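Local atomic coordinates of CYTH domain-containing protein (Pyrococcus furiosus, PDB entry 1YEM), a protein that is of unknown function but, as a CYTH-family protein, probably binds a triphosphate-containing compound inside its beta-barrel tunnel. Residues Arg35-Glu40 with Arg55-Leu60; Lys18-Leu23 with Val122-Gly127. One frame throughout, in Å; residues are numbered along the deposited sequence.

Contact 1: residues Arg35-Glu40 with Arg55-Leu60; sequences RYEEQE and RGVHNL
The terminal amide of Q39 lies over one face of the R55 guanidinium, the two planes only 16° apart. The 3.3 Å between Q39 NE2 and R55 NH2 is no hydrogen bond, since both are donors; the contact is the stacking of the two flat groups. This is the hairpin of strands 32-44 and 50-57 in the antiparallel CYTH barrel. E40 and G56 form a hydrogen-bonded pair, E40 N to G56 O at 2.9 Å and G56 N to E40 O at 2.8 Å; Q39 faces V57 in the adjoining non-hydrogen-bonded pair. Glutamine suits its place because the flat amide can cover the cation while one N-H of NE2 is used on E37 OE2, 2.7 Å from NE2 and within the amide plane. R55 NE makes a salt bridge with D41, and R53 and R110 lie close by, consistent with a basic tunnel built for an anion. V57 supplies the apolar filling, its CG1 against the CB and CG of E37. Beyond the Q39-V57 pair, H58 N makes a weak bond to E38 O, and N59 stands in for a strand backbone. With chi1 at 61°, its CG sits between backbone N and carbonyl carbon, which turns the amide toward strand 32-44, where ND2 donates to Y36 O at 2.9 Å. Shortened to an alanine, N59 would lose both amide bonds, and Y36 O and E38 N would probably be left without these partners. The second bond, E38 N to N59 OD1, is 2.8 Å long and almost straight at 178°, although the donor stands above the amide carbonyl plane.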
loop_
_atom_site.group_PDB
_atom_site.type_symbol
_atom_site.label_atom_id
_atom_site.label_comp_id
_atom_site.label_asym_id
_atom_site.label_seq_id
_atom_site.Cartn_x
_atom_site.Cartn_y
_atom_site.Cartn_z
ATOM N N ARG B 35 4.880 21.758 -7.999
ATOM C CA ARG B 35 3.972 20.813 -8.633
ATOM C C ARG B 35 2.506 21.076 -8.350
ATOM O O ARG B 35 2.156 21.836 -7.464
ATOM C CB ARG B 35 4.334 19.360 -8.250
ATOM C CG ARG B 35 3.956 18.964 -6.862
ATOM N N TYR B 36 1.666 20.407 -9.136
ATOM C CA TYR B 36 0.218 20.547 -9.097
ATOM C C TYR B 36 -0.403 19.160 -9.003
ATOM O O TYR B 36 -0.032 18.253 -9.760
ATOM C CB TYR B 36 -0.268 21.262 -10.374
ATOM C CG TYR B 36 -1.757 21.233 -10.555
ATOM C CD1 TYR B 36 -2.580 22.002 -9.751
ATOM C CD2 TYR B 36 -2.348 20.415 -11.525
ATOM C CE1 TYR B 36 -3.958 21.972 -9.899
ATOM C CE2 TYR B 36 -3.729 20.376 -11.693
ATOM C CZ TYR B 36 -4.531 21.159 -10.876
ATOM O OH TYR B 36 -5.899 21.148 -11.031
ATOM N N GLU B 37 -1.356 18.999 -8.100
ATOM C CA GLU B 37 -1.990 17.709 -7.880
ATOM C C GLU B 37 -3.468 17.848 -7.718
ATOM O O GLU B 37 -3.923 18.632 -6.893
ATOM C CB GLU B 37 -1.443 17.056 -6.615
ATOM C CG GLU B 37 0.017 16.636 -6.719
ATOM C CD GLU B 37 0.472 15.712 -5.575
ATOM O OE1 GLU B 37 1.655 15.321 -5.589
ATOM O OE2 GLU B 37 -0.338 15.381 -4.677
ATOM N N GLU B 38 -4.222 17.071 -8.499
ATOM C CA GLU B 38 -5.648 16.882 -8.254
ATOM C C GLU B 38 -5.787 15.624 -7.415
ATOM O O GLU B 38 -5.611 14.526 -7.915
ATOM C CB GLU B 38 -6.420 16.754 -9.568
ATOM C CG GLU B 38 -6.303 17.971 -10.462
ATOM C CD GLU B 38 -6.730 17.700 -11.896
ATOM O OE1 GLU B 38 -6.478 18.570 -12.767
ATOM O OE2 GLU B 38 -7.309 16.624 -12.155
ATOM N N GLN B 39 -6.109 15.801 -6.140
ATOM C CA GLN B 39 -6.053 14.715 -5.178
ATOM C C GLN B 39 -7.416 14.258 -4.765
ATOM O O GLN B 39 -8.317 15.059 -4.598
ATOM C CB GLN B 39 -5.298 15.148 -3.919
ATOM C CG GLN B 39 -3.897 15.681 -4.171
ATOM C CD GLN B 39 -3.310 16.360 -2.945
ATOM O OE1 GLN B 39 -4.034 16.847 -2.097
ATOM N NE2 GLN B 39 -2.004 16.382 -2.852
ATOM N N GLU B 40 -7.545 12.947 -4.589
ATOM C CA GLU B 40 -8.697 12.352 -3.947
ATOM C C GLU B 40 -8.180 11.551 -2.765
ATOM O O GLU B 40 -7.350 10.655 -2.928
ATOM C CB GLU B 40 -9.457 11.446 -4.903
ATOM C CG GLU B 40 -10.732 10.889 -4.274
ATOM C CD GLU B 40 -11.415 9.827 -5.121
ATOM O OE1 GLU B 40 -12.317 9.151 -4.583
ATOM O OE2 GLU B 40 -11.061 9.662 -6.307
ATOM N N ARG B 55 -4.442 8.108 -1.139
ATOM C CA ARG B 55 -4.542 9.278 -1.980
ATOM C C ARG B 55 -4.355 8.860 -3.402
ATOM O O ARG B 55 -3.388 8.175 -3.706
ATOM C CB ARG B 55 -3.456 10.333 -1.610
ATOM C CG ARG B 55 -3.282 11.492 -2.660
ATOM C CD ARG B 55 -2.383 12.641 -2.128
ATOM N NE ARG B 55 -3.035 13.325 -1.022
ATOM C CZ ARG B 55 -2.443 14.144 -0.156
ATOM N NH1 ARG B 55 -3.157 14.675 0.838
ATOM N NH2 ARG B 55 -1.175 14.447 -0.266
ATOM N N GLY B 56 -5.255 9.310 -4.277
ATOM C CA GLY B 56 -5.044 9.214 -5.720
ATOM C C GLY B 56 -4.811 10.590 -6.322
ATOM O O GLY B 56 -5.465 11.535 -5.950
ATOM N N VAL B 57 -3.853 10.693 -7.234
ATOM C CA VAL B 57 -3.526 11.954 -7.901
ATOM C C VAL B 57 -3.820 11.794 -9.402
ATOM O O VAL B 57 -2.950 11.377 -10.188
ATOM C CB VAL B 57 -2.039 12.375 -7.679
ATOM C CG1 VAL B 57 -1.784 13.750 -8.289
ATOM C CG2 VAL B 57 -1.681 12.392 -6.195
ATOM N N HIS B 58 -5.054 12.138 -9.778
ATOM C CA HIS B 58 -5.585 11.927 -11.139
ATOM C C HIS B 58 -4.670 12.419 -12.242
ATOM O O HIS B 58 -4.322 11.667 -13.146
ATOM C CB HIS B 58 -6.959 12.607 -11.282
ATOM C CG HIS B 58 -7.622 12.356 -12.602
ATOM N ND1 HIS B 58 -7.846 13.359 -13.526
ATOM C CD2 HIS B 58 -8.092 11.214 -13.163
ATOM C CE1 HIS B 58 -8.429 12.843 -14.596
ATOM N NE2 HIS B 58 -8.587 11.544 -14.401
ATOM N N ASN B 59 -4.274 13.684 -12.168
ATOM C CA ASN B 59 -3.453 14.273 -13.217
ATOM C C ASN B 59 -2.085 13.622 -13.405
ATOM O O ASN B 59 -1.526 13.697 -14.476
ATOM C CB ASN B 59 -3.279 15.798 -13.005
ATOM C CG ASN B 59 -2.582 16.133 -11.702
ATOM O OD1 ASN B 59 -3.021 15.720 -10.629
ATOM N ND2 ASN B 59 -1.498 16.861 -11.792
ATOM N N LEU B 60 -1.533 13.010 -12.365
ATOM C CA LEU B 60 -0.194 12.402 -12.462
ATOM C C LEU B 60 -0.228 10.880 -12.557
ATOM O O LEU B 60 0.809 10.265 -12.791
ATOM C CB LEU B 60 0.670 12.816 -11.277
ATOM C CG LEU B 60 1.019 14.300 -11.215
ATOM C CD1 LEU B 60 1.846 14.619 -9.967
ATOM C CD2 LEU B 60 1.754 14.747 -12.481
#

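Contact 2: residues Lys18-Leu23 with Val122-Gly127; sequences KLEDFL and VNRVEG
L19, in the first turn of helix 19-29, reaches across to strand 118-125 and touches it with CB and both methyls. Its CB stands 3.8 Å from R124 NH2. CG lies anti to the backbone N (chi1 173°), which carries the two methyls out toward the strand, where they part company. CD1 presses on V122 CG1 at 3.3 Å, tighter than usual for two carbons, while CD2 sits over the centre of the R124 guanidinium, 3.7 Å from CZ. A branched leucine can thus serve a hydrophobic and a cationic neighbour at once. About one turn further along the helix, F22 CE1 meets the other methyl of V122, CG2, at 4.1 Å, and the F22 ring also packs on V132, L155 and L157, so helix and barrel wall share an apolar core. E20 comes to the guanidinium at its edge instead. Its chain bends at chi2 (78°), placing OE2 3.0 Å from R124 NH2 in a salt bridge; the N-H meets OE2 on the syn side, though the carboxylate and guanidinium planes are turned 47° apart. The same NH2 also has D130 as a salt-bridge partner, and D130 in turn accepts from the backbone N of L19. R124 therefore offers its face to a methyl and its N-H groups to carboxylates, and the two carboxylates at NH2 are likely to balance the arginine's charge beside the apolar contact of L19 and V122.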
loop_
_atom_site.group_PDB
_atom_site.type_symbol
_atom_site.label_atom_id
_atom_site.label_comp_id
_atom_site.label_asym_id
_atom_site.label_seq_id
_atom_site.Cartn_x
_atom_site.Cartn_y
_atom_site.Cartn_z
ATOM N N LYS B 18 -8.671 33.395 0.481
ATOM C CA LYS B 18 -9.450 33.424 -0.758
ATOM C C LYS B 18 -8.402 33.255 -1.806
ATOM O O LYS B 18 -7.482 34.067 -1.880
ATOM C CB LYS B 18 -10.196 34.746 -0.938
ATOM N N LEU B 19 -8.498 32.187 -2.591
ATOM C CA LEU B 19 -7.411 31.803 -3.482
ATOM C C LEU B 19 -6.980 32.959 -4.390
ATOM O O LEU B 19 -5.802 33.101 -4.715
ATOM C CB LEU B 19 -7.809 30.587 -4.320
ATOM C CG LEU B 19 -6.842 30.151 -5.423
ATOM C CD1 LEU B 19 -5.512 29.739 -4.838
ATOM C CD2 LEU B 19 -7.424 29.009 -6.253
ATOM N N GLU B 20 -7.945 33.779 -4.782
ATOM C CA GLU B 20 -7.731 34.818 -5.780
ATOM C C GLU B 20 -6.829 35.917 -5.186
ATOM O O GLU B 20 -5.670 36.059 -5.608
ATOM C CB GLU B 20 -9.086 35.357 -6.292
ATOM C CG GLU B 20 -9.956 34.299 -7.069
ATOM C CD GLU B 20 -10.720 33.281 -6.163
ATOM O OE1 GLU B 20 -10.751 33.427 -4.926
ATOM O OE2 GLU B 20 -11.304 32.329 -6.708
ATOM N N ASP B 21 -7.338 36.647 -4.185
ATOM C CA ASP B 21 -6.502 37.571 -3.375
ATOM C C ASP B 21 -5.094 37.007 -3.149
ATOM O O ASP B 21 -4.091 37.676 -3.421
ATOM C CB ASP B 21 -7.111 37.821 -1.988
ATOM C CG ASP B 21 -8.541 38.318 -2.043
ATOM O OD1 ASP B 21 -9.002 38.944 -1.059
ATOM O OD2 ASP B 21 -9.214 38.074 -3.054
ATOM N N PHE B 22 -5.034 35.769 -2.655
ATOM C CA PHE B 22 -3.780 35.179 -2.200
ATOM C C PHE B 22 -2.789 34.905 -3.317
ATOM O O PHE B 22 -1.583 34.993 -3.101
ATOM C CB PHE B 22 -4.025 33.889 -1.413
ATOM C CG PHE B 22 -2.779 33.308 -0.831
ATOM C CD1 PHE B 22 -2.100 32.291 -1.484
ATOM C CD2 PHE B 22 -2.246 33.821 0.352
ATOM C CE1 PHE B 22 -0.930 31.772 -0.956
ATOM C CE2 PHE B 22 -1.076 33.309 0.877
ATOM C CZ PHE B 22 -0.418 32.279 0.227
ATOM N N LEU B 23 -3.274 34.559 -4.502
ATOM C CA LEU B 23 -2.354 34.312 -5.628
ATOM C C LEU B 23 -1.697 35.609 -6.127
ATOM O O LEU B 23 -0.591 35.560 -6.675
ATOM C CB LEU B 23 -3.033 33.539 -6.779
ATOM C CG LEU B 23 -2.794 32.015 -6.718
ATOM C CD1 LEU B 23 -3.824 31.244 -7.520
ATOM C CD2 LEU B 23 -1.394 31.657 -7.197
ATOM N N VAL B 122 -0.937 25.485 -1.559
ATOM C CA VAL B 122 -2.179 26.179 -1.826
ATOM C C VAL B 122 -3.254 25.145 -2.198
ATOM O O VAL B 122 -3.150 24.474 -3.210
ATOM C CB VAL B 122 -1.991 27.210 -2.951
ATOM C CG1 VAL B 122 -3.216 28.078 -3.092
ATOM C CG2 VAL B 122 -0.738 28.081 -2.664
ATOM N N ASN B 123 -4.276 25.041 -1.353
ATOM C CA ASN B 123 -5.334 24.048 -1.493
ATOM C C ASN B 123 -6.703 24.644 -1.760
ATOM O O ASN B 123 -7.172 25.533 -1.031
ATOM C CB ASN B 123 -5.427 23.213 -0.223
ATOM C CG ASN B 123 -4.186 22.451 0.037
ATOM O OD1 ASN B 123 -4.066 21.330 -0.391
ATOM N ND2 ASN B 123 -3.227 23.070 0.702
ATOM N N ARG B 124 -7.347 24.133 -2.803
ATOM C CA ARG B 124 -8.740 24.417 -3.067
ATOM C C ARG B 124 -9.515 23.121 -2.841
ATOM O O ARG B 124 -9.412 22.175 -3.617
ATOM C CB ARG B 124 -8.909 24.939 -4.491
ATOM C CG ARG B 124 -10.330 25.039 -4.942
ATOM C CD ARG B 124 -10.485 26.109 -6.005
ATOM N NE ARG B 124 -10.795 27.420 -5.408
ATOM C CZ ARG B 124 -11.045 28.512 -6.107
ATOM N NH1 ARG B 124 -11.023 28.472 -7.419
ATOM N NH2 ARG B 124 -11.317 29.644 -5.483
ATOM N N VAL B 125 -10.283 23.101 -1.770
ATOM C CA VAL B 125 -10.865 21.882 -1.238
ATOM C C VAL B 125 -12.369 21.906 -1.471
ATOM O O VAL B 125 -13.083 22.764 -0.906
ATOM C CB VAL B 125 -10.547 21.751 0.275
ATOM C CG1 VAL B 125 -11.064 20.433 0.840
ATOM C CG2 VAL B 125 -9.025 21.877 0.516
ATOM N N GLU B 126 -12.840 20.987 -2.319
ATOM C CA GLU B 126 -14.262 20.873 -2.660
ATOM C C GLU B 126 -15.161 20.860 -1.420
ATOM O O GLU B 126 -14.952 20.067 -0.503
ATOM C CB GLU B 126 -14.522 19.596 -3.453
ATOM C CG GLU B 126 -14.278 19.697 -4.940
ATOM C CD GLU B 126 -14.846 18.505 -5.701
ATOM O OE1 GLU B 126 -14.419 18.276 -6.852
ATOM O OE2 GLU B 126 -15.716 17.784 -5.147
ATOM N N GLY B 127 -16.146 21.756 -1.395
ATOM C CA GLY B 127 -17.125 21.806 -0.317
ATOM C C GLY B 127 -16.667 22.465 0.969
ATOM O O GLY B 127 -17.451 22.601 1.894
#

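In the fold
Contacts 1 and 2 both reach the same barrel sheet: their centres are 16 Å apart, their nearest atoms about 5 Å, and they do not touch. Contact 1 pairs neighbouring strands, whereas contact 2 sets a helix against the outside of the sheet. Helix 19-29 is followed by strand 32-44, and contact 1, lying between residues 23 and 122, is nested in the loop that contact 2 closes. Strand 102-115 lies between them, hydrogen-bonded to both 32-44 and 118-125. R110 on that strand approaches R55 of contact 1 and donates to N123, which points away from the helix of contact 2. This basic group is consistent with the anion-binding tunnel of CYTH relatives.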